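Local coordinates for EvdMO1 (Micromonospora carbonacea, PDB 5T39), which probably transfers a methyl group from S-adenosylmethionine to a sugar intermediate of everninomicin biosynthesis, as the methyltransferase domain of a fused methyltransferase-oxidase, at residues Pro62-Tyr70 with Gly87-Arg95; Leu152-Trp160 with Ala206-Leu216. All coordinates share one frame; numbering follows the deposited sequence.

Interaction 1 of 2, residues Pro62-Tyr70 with Gly87-Arg95. With SAH (S-adenosyl-L-homocysteine), chain B.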
loop_
_atom_site.group_PDB
_atom_site.type_symbol
_atom_site.label_atom_id
_atom_site.label_comp_id
_atom_site.label_asym_id
_atom_site.label_seq_id
_atom_site.Cartn_x
_atom_site.Cartn_y
_atom_site.Cartn_z
ATOM N N PRO A 62 -2.095 4.270 -11.013
ATOM C CA PRO A 62 -1.535 2.923 -10.793
ATOM C C PRO A 62 -0.578 2.461 -11.877
ATOM O O PRO A 62 0.428 1.816 -11.557
ATOM C CB PRO A 62 -2.782 2.032 -10.691
ATOM C CG PRO A 62 -3.877 2.950 -10.274
ATOM C CD PRO A 62 -3.562 4.283 -10.874
ATOM N N ALA A 63 -0.860 2.749 -13.149
ATOM C CA ALA A 63 0.046 2.320 -14.208
ATOM C C ALA A 63 1.402 2.999 -14.079
ATOM O O ALA A 63 2.442 2.372 -14.299
ATOM C CB ALA A 63 -0.564 2.614 -15.576
ATOM N N ASP A 64 1.415 4.285 -13.720
ATOM C CA ASP A 64 2.682 4.987 -13.529
ATOM C C ASP A 64 3.435 4.457 -12.313
ATOM O O ASP A 64 4.667 4.327 -12.336
ATOM C CB ASP A 64 2.438 6.493 -13.391
ATOM C CG ASP A 64 1.872 7.120 -14.659
ATOM O OD1 ASP A 64 1.988 6.513 -15.743
ATOM O OD2 ASP A 64 1.308 8.233 -14.570
ATOM N N ARG A 65 2.716 4.138 -11.235
ATOM C CA ARG A 65 3.373 3.571 -10.063
ATOM C C ARG A 65 3.982 2.212 -10.384
ATOM O O ARG A 65 5.108 1.913 -9.973
ATOM C CB ARG A 65 2.376 3.460 -8.905
ATOM C CG ARG A 65 2.943 2.807 -7.659
ATOM C CD ARG A 65 1.973 2.901 -6.499
ATOM N NE ARG A 65 1.985 4.235 -5.931
ATOM C CZ ARG A 65 1.134 4.659 -5.005
ATOM N NH1 ARG A 65 0.173 3.859 -4.582
ATOM N NH2 ARG A 65 1.245 5.880 -4.508
ATOM N N ALA A 66 3.240 1.371 -11.102
ATOM C CA ALA A 66 3.772 0.066 -11.474
ATOM C C ALA A 66 5.011 0.210 -12.344
ATOM O O ALA A 66 5.982 -0.538 -12.179
ATOM C CB ALA A 66 2.698 -0.754 -12.183
ATOM N N ARG A 67 5.010 1.178 -13.262
ATOM C CA ARG A 67 6.190 1.406 -14.090
ATOM C C ARG A 67 7.393 1.751 -13.222
ATOM O O ARG A 67 8.490 1.216 -13.415
ATOM C CB ARG A 67 5.910 2.525 -15.096
ATOM C CG ARG A 67 7.111 2.951 -15.974
ATOM C CD ARG A 67 6.943 4.369 -16.530
ATOM N NE ARG A 67 6.437 5.274 -15.501
ATOM C CZ ARG A 67 7.164 5.775 -14.506
ATOM N NH1 ARG A 67 8.455 5.488 -14.398
ATOM N NH2 ARG A 67 6.594 6.570 -13.612
ATOM N N ALA A 68 7.208 2.657 -12.263
ATOM C CA ALA A 68 8.317 3.025 -11.391
ATOM C C ALA A 68 8.765 1.844 -10.544
ATOM O O ALA A 68 9.965 1.648 -10.320
ATOM C CB ALA A 68 7.936 4.215 -10.512
ATOM N N PHE A 69 7.811 1.047 -10.062
ATOM C CA PHE A 69 8.137 -0.117 -9.244
ATOM C C PHE A 69 9.011 -1.094 -10.022
ATOM O O PHE A 69 10.024 -1.584 -9.511
ATOM C CB PHE A 69 6.835 -0.780 -8.795
ATOM C CG PHE A 69 7.032 -1.934 -7.860
ATOM C CD1 PHE A 69 7.077 -1.727 -6.491
ATOM C CD2 PHE A 69 7.142 -3.218 -8.343
ATOM C CE1 PHE A 69 7.244 -2.774 -5.629
ATOM C CE2 PHE A 69 7.300 -4.267 -7.483
ATOM C CZ PHE A 69 7.348 -4.049 -6.122
ATOM N N TYR A 70 8.629 -1.383 -11.265
ATOM C CA TYR A 70 9.383 -2.324 -12.081
ATOM C C TYR A 70 10.652 -1.722 -12.676
ATOM O O TYR A 70 11.543 -2.478 -13.087
ATOM C CB TYR A 70 8.472 -2.919 -13.151
ATOM C CG TYR A 70 7.461 -3.892 -12.588
ATOM C CD1 TYR A 70 7.868 -4.939 -11.781
ATOM C CD2 TYR A 70 6.110 -3.770 -12.872
ATOM C CE1 TYR A 70 6.960 -5.848 -11.276
ATOM C CE2 TYR A 70 5.191 -4.672 -12.365
ATOM C CZ TYR A 70 5.620 -5.708 -11.567
ATOM O OH TYR A 70 4.720 -6.615 -11.059
ATOM N N GLY A 87 -7.626 -2.610 -4.886
ATOM C CA GLY A 87 -6.874 -3.408 -5.834
ATOM C C GLY A 87 -6.319 -2.685 -7.037
ATOM O O GLY A 87 -5.843 -3.349 -7.959
ATOM N N ALA A 88 -6.332 -1.357 -7.067
ATOM C CA ALA A 88 -5.903 -0.660 -8.277
ATOM C C ALA A 88 -4.415 -0.882 -8.557
ATOM O O ALA A 88 -4.018 -1.141 -9.703
ATOM C CB ALA A 88 -6.220 0.829 -8.171
ATOM N N ASP A 89 -3.562 -0.749 -7.530
ATOM C CA ASP A 89 -2.138 -1.014 -7.738
ATOM C C ASP A 89 -1.900 -2.501 -7.968
ATOM O O ASP A 89 -1.038 -2.881 -8.765
ATOM C CB ASP A 89 -1.292 -0.550 -6.545
ATOM C CG ASP A 89 -1.162 0.953 -6.439
ATOM O OD1 ASP A 89 -1.345 1.663 -7.447
ATOM O OD2 ASP A 89 -0.824 1.410 -5.318
ATOM N N THR A 90 -2.653 -3.354 -7.268
ATOM C CA THR A 90 -2.508 -4.796 -7.417
ATOM C C THR A 90 -2.724 -5.189 -8.868
ATOM O O THR A 90 -1.937 -5.940 -9.460
ATOM C CB THR A 90 -3.553 -5.509 -6.544
ATOM O OG1 THR A 90 -3.918 -4.718 -5.402
ATOM C CG2 THR A 90 -3.033 -6.865 -6.123
ATOM N N LEU A 91 -3.799 -4.669 -9.461
ATOM C CA LEU A 91 -4.112 -4.958 -10.856
ATOM C C LEU A 91 -3.015 -4.445 -11.788
ATOM O O LEU A 91 -2.581 -5.149 -12.710
ATOM C CB LEU A 91 -5.453 -4.312 -11.185
ATOM C CG LEU A 91 -6.002 -4.581 -12.575
ATOM C CD1 LEU A 91 -6.279 -6.050 -12.755
ATOM C CD2 LEU A 91 -7.251 -3.763 -12.768
ATOM N N ALA A 92 -2.552 -3.214 -11.565
ATOM C CA ALA A 92 -1.508 -2.654 -12.413
ATOM C C ALA A 92 -0.223 -3.473 -12.340
ATOM O O ALA A 92 0.442 -3.692 -13.358
ATOM C CB ALA A 92 -1.257 -1.195 -12.039
ATOM N N LEU A 93 0.150 -3.924 -11.139
ATOM C CA LEU A 93 1.341 -4.753 -10.984
ATOM C C LEU A 93 1.188 -6.110 -11.642
ATOM O O LEU A 93 2.189 -6.724 -12.023
ATOM C CB LEU A 93 1.606 -4.984 -9.506
ATOM C CG LEU A 93 2.072 -3.763 -8.729
ATOM C CD1 LEU A 93 2.005 -4.089 -7.250
ATOM C CD2 LEU A 93 3.477 -3.343 -9.133
ATOM N N ALA A 94 -0.035 -6.606 -11.754
ATOM C CA ALA A 94 -0.291 -7.946 -12.264
ATOM C C ALA A 94 -0.389 -8.002 -13.778
ATOM O O ALA A 94 -0.536 -9.097 -14.330
ATOM C CB ALA A 94 -1.586 -8.486 -11.660
ATOM N N ARG A 95 -0.312 -6.855 -14.460
ATOM C CA ARG A 95 -0.494 -6.842 -15.909
ATOM C C ARG A 95 0.502 -7.764 -16.600
ATOM O O ARG A 95 0.150 -8.467 -17.556
ATOM C CB ARG A 95 -0.354 -5.421 -16.457
ATOM C CG ARG A 95 -1.394 -4.416 -15.975
ATOM C CD ARG A 95 -2.820 -4.939 -16.061
ATOM N NE ARG A 95 -3.788 -3.849 -15.958
ATOM C CZ ARG A 95 -5.091 -3.968 -16.194
ATOM N NH1 ARG A 95 -5.605 -5.138 -16.557
ATOM N NH2 ARG A 95 -5.882 -2.911 -16.070
HETATM N N SAH B . -1.926 1.483 -0.970
HETATM C CA SAH B . -3.042 2.246 -1.525
HETATM C CB SAH B . -4.092 2.577 -0.478
HETATM C CG SAH B . -3.572 3.441 0.667
HETATM S SD SAH B . -4.887 3.896 1.826
HETATM C C SAH B . -2.526 3.533 -2.136
HETATM O O SAH B . -3.285 4.271 -2.775
HETATM O OXT SAH B . -1.346 3.839 -1.972
HETATM C "C5'" SAH B . -4.467 2.761 3.174
HETATM C "C4'" SAH B . -4.935 1.324 2.960
HETATM O "O4'" SAH B . -4.299 0.517 3.952
HETATM C "C3'" SAH B . -6.437 1.152 3.124
HETATM O "O3'" SAH B . -6.968 0.202 2.224
HETATM C "C2'" SAH B . -6.537 0.687 4.568
HETATM O "O2'" SAH B . -7.719 -0.008 4.926
HETATM C "C1'" SAH B . -5.286 -0.167 4.694
HETATM N N9 SAH B . -4.797 -0.342 6.060
HETATM C C8 SAH B . -4.695 0.615 7.037
HETATM N N7 SAH B . -4.162 0.081 8.153
HETATM C C5 SAH B . -3.933 -1.232 7.886
HETATM C C6 SAH B . -3.419 -2.276 8.653
HETATM N N6 SAH B . -3.048 -2.140 9.923
HETATM N N1 SAH B . -3.301 -3.503 8.074
HETATM C C2 SAH B . -3.697 -3.695 6.782
HETATM N N3 SAH B . -4.228 -2.712 5.995
HETATM C C4 SAH B . -4.317 -1.500 6.577
#

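Interaction 2 of 2, residues Leu152-Trp160 with Ala206-Leu216. With SAH (S-adenosyl-L-homocysteine), chain B.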
loop_
_atom_site.group_PDB
_atom_site.type_symbol
_atom_site.label_atom_id
_atom_site.label_comp_id
_atom_site.label_asym_id
_atom_site.label_seq_id
_atom_site.Cartn_x
_atom_site.Cartn_y
_atom_site.Cartn_z
ATOM N N LEU A 152 0.489 3.786 3.541
ATOM C CA LEU A 152 0.208 2.924 4.681
ATOM C C LEU A 152 1.024 3.264 5.923
ATOM O O LEU A 152 0.532 3.110 7.046
ATOM C CB LEU A 152 0.451 1.462 4.309
ATOM C CG LEU A 152 0.179 0.423 5.407
ATOM C CD1 LEU A 152 -1.256 0.498 5.896
ATOM C CD2 LEU A 152 0.507 -0.967 4.893
ATOM N N LEU A 153 2.274 3.699 5.754
ATOM C CA LEU A 153 3.177 3.784 6.897
ATOM C C LEU A 153 2.672 4.751 7.954
ATOM O O LEU A 153 2.988 4.581 9.140
ATOM C CB LEU A 153 4.576 4.191 6.416
ATOM C CG LEU A 153 5.689 4.026 7.442
ATOM C CD1 LEU A 153 5.967 2.587 7.752
ATOM C CD2 LEU A 153 6.967 4.708 6.982
ATOM N N TYR A 154 1.921 5.777 7.547
ATOM C CA TYR A 154 1.371 6.784 8.445
ATOM C C TYR A 154 0.004 6.388 8.996
ATOM O O TYR A 154 -0.673 7.222 9.613
ATOM C CB TYR A 154 1.344 8.158 7.765
ATOM C CG TYR A 154 0.666 8.175 6.428
ATOM C CD1 TYR A 154 1.363 7.843 5.272
ATOM C CD2 TYR A 154 -0.671 8.520 6.308
ATOM C CE1 TYR A 154 0.747 7.853 4.043
ATOM C CE2 TYR A 154 -1.294 8.539 5.081
ATOM C CZ TYR A 154 -0.578 8.202 3.947
ATOM O OH TYR A 154 -1.199 8.209 2.716
ATOM N N HIS A 155 -0.386 5.126 8.833
ATOM C CA HIS A 155 -1.601 4.568 9.415
ATOM C C HIS A 155 -1.323 3.525 10.494
ATOM O O HIS A 155 -2.258 2.836 10.924
ATOM C CB HIS A 155 -2.493 3.948 8.337
ATOM C CG HIS A 155 -3.054 4.937 7.368
ATOM N ND1 HIS A 155 -3.923 5.935 7.748
ATOM C CD2 HIS A 155 -2.906 5.064 6.027
ATOM C CE1 HIS A 155 -4.280 6.636 6.686
ATOM N NE2 HIS A 155 -3.670 6.134 5.629
ATOM N N VAL A 156 -0.076 3.398 10.957
ATOM C CA VAL A 156 0.273 2.411 11.972
ATOM C C VAL A 156 0.905 3.094 13.182
ATOM O O VAL A 156 1.394 4.223 13.117
ATOM C CB VAL A 156 1.175 1.276 11.426
ATOM C CG1 VAL A 156 0.504 0.583 10.233
ATOM C CG2 VAL A 156 2.555 1.788 11.051
ATOM N N ARG A 157 0.876 2.375 14.303
ATOM C CA ARG A 157 1.427 2.871 15.562
ATOM C C ARG A 157 2.949 2.836 15.603
ATOM O O ARG A 157 3.557 3.703 16.240
ATOM C CB ARG A 157 0.910 2.037 16.733
ATOM C CG ARG A 157 -0.558 2.219 17.030
ATOM C CD ARG A 157 -0.977 1.384 18.233
ATOM N NE ARG A 157 -1.017 -0.037 17.892
ATOM C CZ ARG A 157 -0.053 -0.925 18.133
ATOM N NH1 ARG A 157 1.074 -0.579 18.741
ATOM N NH2 ARG A 157 -0.222 -2.185 17.756
ATOM N N GLU A 158 3.569 1.831 14.983
ATOM C CA GLU A 158 5.009 1.588 15.086
ATOM C C GLU A 158 5.560 1.424 13.683
ATOM O O GLU A 158 5.839 0.301 13.229
ATOM C CB GLU A 158 5.305 0.384 15.970
ATOM C CG GLU A 158 4.941 0.638 17.401
ATOM C CD GLU A 158 3.987 -0.345 17.954
ATOM O OE1 GLU A 158 3.391 -1.119 17.166
ATOM O OE2 GLU A 158 3.806 -0.302 19.192
ATOM N N PRO A 159 5.719 2.527 12.948
ATOM C CA PRO A 159 6.125 2.410 11.537
ATOM C C PRO A 159 7.460 1.699 11.348
ATOM O O PRO A 159 7.637 0.984 10.356
ATOM C CB PRO A 159 6.146 3.869 11.061
ATOM C CG PRO A 159 6.216 4.689 12.306
ATOM C CD PRO A 159 5.406 3.920 13.314
ATOM N N TRP A 160 8.414 1.870 12.269
ATOM C CA TRP A 160 9.688 1.159 12.162
ATOM C C TRP A 160 9.487 -0.347 12.135
ATOM O O TRP A 160 10.261 -1.059 11.482
ATOM C CB TRP A 160 10.631 1.567 13.307
ATOM C CG TRP A 160 9.980 1.472 14.648
ATOM C CD1 TRP A 160 9.942 0.393 15.474
ATOM C CD2 TRP A 160 9.219 2.499 15.291
ATOM N NE1 TRP A 160 9.212 0.685 16.596
ATOM C CE2 TRP A 160 8.752 1.974 16.506
ATOM C CE3 TRP A 160 8.902 3.819 14.955
ATOM C CZ2 TRP A 160 7.982 2.728 17.388
ATOM C CZ3 TRP A 160 8.145 4.556 15.820
ATOM C CH2 TRP A 160 7.683 4.007 17.022
ATOM N N ALA A 206 -9.628 4.640 4.513
ATOM C CA ALA A 206 -8.178 4.530 4.424
ATOM C C ALA A 206 -7.521 4.480 5.790
ATOM O O ALA A 206 -6.304 4.311 5.881
ATOM C CB ALA A 206 -7.603 5.711 3.636
ATOM N N ARG A 207 -8.292 4.633 6.856
ATOM C CA ARG A 207 -7.716 4.753 8.179
ATOM C C ARG A 207 -7.091 3.445 8.630
ATOM O O ARG A 207 -7.475 2.349 8.216
ATOM C CB ARG A 207 -8.783 5.171 9.173
ATOM C CG ARG A 207 -9.143 6.618 9.015
ATOM C CD ARG A 207 -10.243 7.075 9.921
ATOM N NE ARG A 207 -10.590 8.438 9.555
ATOM C CZ ARG A 207 -11.751 9.021 9.819
ATOM N NH1 ARG A 207 -12.697 8.375 10.492
ATOM N NH2 ARG A 207 -11.959 10.259 9.407
ATOM N N GLY A 208 -6.117 3.585 9.511
ATOM C CA GLY A 208 -5.522 2.474 10.207
ATOM C C GLY A 208 -6.507 1.780 11.119
ATOM O O GLY A 208 -7.653 2.224 11.309
ATOM N N LEU A 209 -6.046 0.685 11.704
ATOM C CA LEU A 209 -6.874 -0.180 12.524
ATOM C C LEU A 209 -6.707 0.085 14.013
ATOM O O LEU A 209 -7.411 -0.528 14.817
ATOM C CB LEU A 209 -6.580 -1.643 12.207
ATOM C CG LEU A 209 -6.830 -2.029 10.751
ATOM C CD1 LEU A 209 -6.528 -3.493 10.567
ATOM C CD2 LEU A 209 -8.244 -1.719 10.302
ATOM N N SER A 210 -5.806 0.978 14.396
ATOM C CA SER A 210 -5.675 1.414 15.778
ATOM C C SER A 210 -6.280 2.807 15.931
ATOM O O SER A 210 -6.505 3.515 14.953
ATOM C CB SER A 210 -4.201 1.434 16.201
ATOM O OG SER A 210 -3.612 0.140 16.209
ATOM N N VAL A 211 -6.522 3.218 17.178
ATOM C CA VAL A 211 -7.084 4.548 17.399
ATOM C C VAL A 211 -6.070 5.636 17.093
ATOM O O VAL A 211 -6.455 6.791 16.873
ATOM C CB VAL A 211 -7.628 4.716 18.838
ATOM C CG1 VAL A 211 -8.766 3.743 19.104
ATOM C CG2 VAL A 211 -6.511 4.562 19.875
ATOM N N ASP A 212 -4.780 5.288 17.097
ATOM C CA ASP A 212 -3.682 6.231 16.995
ATOM C C ASP A 212 -2.707 5.790 15.912
ATOM O O ASP A 212 -2.730 4.645 15.435
ATOM C CB ASP A 212 -2.949 6.379 18.344
ATOM C CG ASP A 212 -2.492 5.047 18.958
ATOM O OD1 ASP A 212 -1.500 5.079 19.732
ATOM O OD2 ASP A 212 -3.118 3.991 18.730
ATOM N N VAL A 213 -1.853 6.737 15.519
ATOM C CA VAL A 213 -0.758 6.502 14.588
ATOM C C VAL A 213 0.457 7.271 15.088
ATOM O O VAL A 213 0.347 8.182 15.907
ATOM C CB VAL A 213 -1.106 6.947 13.145
ATOM C CG1 VAL A 213 -2.309 6.208 12.635
ATOM C CG2 VAL A 213 -1.332 8.454 13.051
ATOM N N ARG A 214 1.629 6.917 14.556
ATOM C CA ARG A 214 2.827 7.714 14.783
ATOM C C ARG A 214 3.472 8.043 13.453
ATOM O O ARG A 214 3.768 7.141 12.663
ATOM C CB ARG A 214 3.841 7.010 15.679
ATOM C CG ARG A 214 3.367 6.891 17.101
ATOM C CD ARG A 214 4.416 6.279 18.001
ATOM N NE ARG A 214 3.991 6.169 19.394
ATOM C CZ ARG A 214 3.286 5.164 19.885
ATOM N NH1 ARG A 214 2.878 4.182 19.106
ATOM N NH2 ARG A 214 2.955 5.157 21.169
ATOM N N TRP A 215 3.681 9.326 13.211
ATOM C CA TRP A 215 4.485 9.785 12.093
ATOM C C TRP A 215 5.921 9.957 12.566
ATOM O O TRP A 215 6.171 10.241 13.733
ATOM C CB TRP A 215 3.980 11.127 11.567
ATOM C CG TRP A 215 2.659 11.126 10.871
ATOM C CD1 TRP A 215 1.564 10.364 11.144
ATOM C CD2 TRP A 215 2.301 11.964 9.774
ATOM N NE1 TRP A 215 0.539 10.682 10.279
ATOM C CE2 TRP A 215 0.972 11.664 9.428
ATOM C CE3 TRP A 215 2.978 12.947 9.054
ATOM C CZ2 TRP A 215 0.311 12.307 8.384
ATOM C CZ3 TRP A 215 2.323 13.588 8.037
ATOM C CH2 TRP A 215 1.003 13.267 7.706
ATOM N N LEU A 216 6.865 9.810 11.646
ATOM C CA LEU A 216 8.287 9.987 11.914
ATOM C C LEU A 216 8.763 11.328 11.375
ATOM O O LEU A 216 8.233 11.827 10.381
ATOM C CB LEU A 216 9.078 8.867 11.239
ATOM C CG LEU A 216 8.800 7.479 11.828
ATOM C CD1 LEU A 216 9.282 6.377 10.920
ATOM C CD2 LEU A 216 9.453 7.315 13.173
HETATM N N SAH B . -1.926 1.483 -0.970
HETATM C CA SAH B . -3.042 2.246 -1.525
HETATM C CB SAH B . -4.092 2.577 -0.478
HETATM C CG SAH B . -3.572 3.441 0.667
HETATM S SD SAH B . -4.887 3.896 1.826
HETATM C C SAH B . -2.526 3.533 -2.136
HETATM O O SAH B . -3.285 4.271 -2.775
HETATM O OXT SAH B . -1.346 3.839 -1.972
HETATM C "C5'" SAH B . -4.467 2.761 3.174
HETATM C "C4'" SAH B . -4.935 1.324 2.960
HETATM O "O4'" SAH B . -4.299 0.517 3.952
HETATM C "C3'" SAH B . -6.437 1.152 3.124
HETATM O "O3'" SAH B . -6.968 0.202 2.224
HETATM C "C2'" SAH B . -6.537 0.687 4.568
HETATM O "O2'" SAH B . -7.719 -0.008 4.926
HETATM C "C1'" SAH B . -5.286 -0.167 4.694
HETATM N N9 SAH B . -4.797 -0.342 6.060
HETATM C C8 SAH B . -4.695 0.615 7.037
HETATM N N7 SAH B . -4.162 0.081 8.153
HETATM C C5 SAH B . -3.933 -1.232 7.886
HETATM C C6 SAH B . -3.419 -2.276 8.653
HETATM N N6 SAH B . -3.048 -2.140 9.923
HETATM N N1 SAH B . -3.301 -3.503 8.074
HETATM C C2 SAH B . -3.697 -3.695 6.782
HETATM N N3 SAH B . -4.228 -2.712 5.995
HETATM C C4 SAH B . -4.317 -1.500 6.577
HETATM O O HOH W 1 4.532 6.828 10.028
HETATM O O HOH W 2 -3.244 0.244 11.531
HETATM O O HOH W 3 -4.003 3.017 13.258
HETATM O O HOH W 4 2.092 1.644 20.119
#

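Interaction 1 of 2, residues Pro62-Tyr70 with Gly87-Arg95
Arg65 reaches from helix 62-70 to Asp89 on helix 88-94 and closes a salt bridge, NH1 of Arg65 lying 2.7 Å from OD2 of Asp89. OD2 of Asp89 accepts through its syn lone pair and lies in the guanidinium plane, while the carboxylate as a whole is turned 64° from it. The same NH1 donates to the ligand: it stands 3.0 Å from OXT of S-adenosyl-L-homocysteine, so an arginine serves two anions from one nitrogen, and Asp89 probably helps to hold it toward the ligand carboxylate. An extended start (CG opposite the backbone N, chi1 177°) followed by a bend at chi3 carries the guanidinium to this pocket.

Behind the charges the helices pack through small residues. CB of Ala66 rests 4.0 Å from CB of Ala92, and CB of Pro62 meets the same Ala92 methyl at 3.8 Å; side chains this short let the axes come within 8.5 Å, crossing at -54°. Leu93 fills the far end, its CD2 3.8 Å from CD2 of Phe69 and also against the Tyr70 ring. There Tyr70 OH donates to the backbone O of Leu93 at 2.7 Å, the carbonyl oxygen meeting the ring at its edge.

Both helices lie against the central Rossmann-like sheet: Phe69 and Leu93 rest on Leu148 of strand 146-150, while Tyr70 and Leu93 reach Ile101 of strand 100-105.

Interaction 2 of 2, residues Leu152-Trp160 with Ala206-Leu216
His155 lays one face of its imidazole over the carbonyl oxygen of Ala206, which sits 3.1 Å above the ring plane, over its centre; Tyr154 CD2 lies against the opposite face, toward its rim. A flat ring suits this slot, and Glu199, which also accepts from Gly208 N, fixes its rotation through ND1. CD2 of His155 is 4.0 Å from C5' of S-adenosyl-L-homocysteine. Replacing His155 by alanine would remove the imidazole, and Glu199 would probably be left with Gly208 N but not its ring partner, with a gap opened beside the ligand's C5'. Gly208 suits its place because a CB would collide with the His155 carbonyl oxygen.

Farther along, Arg214 grips the other segment twice: its N donates to Val156 O at 3.1 Å, and its NH1 to Arg157 O at 3.0 Å, approaching from above that carbonyl's plane. Arg157, bent at chi3 (-72°), turns NE to Ser210 OG, 3.1 Å away, while Glu134 also holds that hydroxyl. Tyr154 CB packs over the five-membered ring of Trp215, 3.9 Å from its centroid, and Pro159 CG touches Leu216 CD1 at 3.8 Å.

One water accepts from Leu209 N and ligand N6, within hydrogen-bonding distance of His155 O. Backbone carbonyls beside C5' and C8, this water and the Ala206 methyl at the sulfur imply that the loops preceding helix 159-169 and strand 212-216 jointly shape the pocket here.

Overall arrangement
From the N terminus, helix 62-72 leads through strand 78-82 into helix 88-94, and interaction 1 closes this short loop of the Rossmann-like core. The chain then runs through strands 100-105, 126-130 and 146-150 before interaction 2 begins. That contact closes a longer loop, which holds helix 159-169, strand 172-180 and the hairpin 187-198, and brings strand 212-216 of the small antiparallel sheet back to the loop after strand 146-150. The two loops follow in series, neither nested nor crossed. Their centres lie about 23 Å apart, on opposite sides of the chain's centre, yet both reach S-adenosyl-L-homocysteine: interaction 1 at its carboxylate, interaction 2 around its adenosyl part.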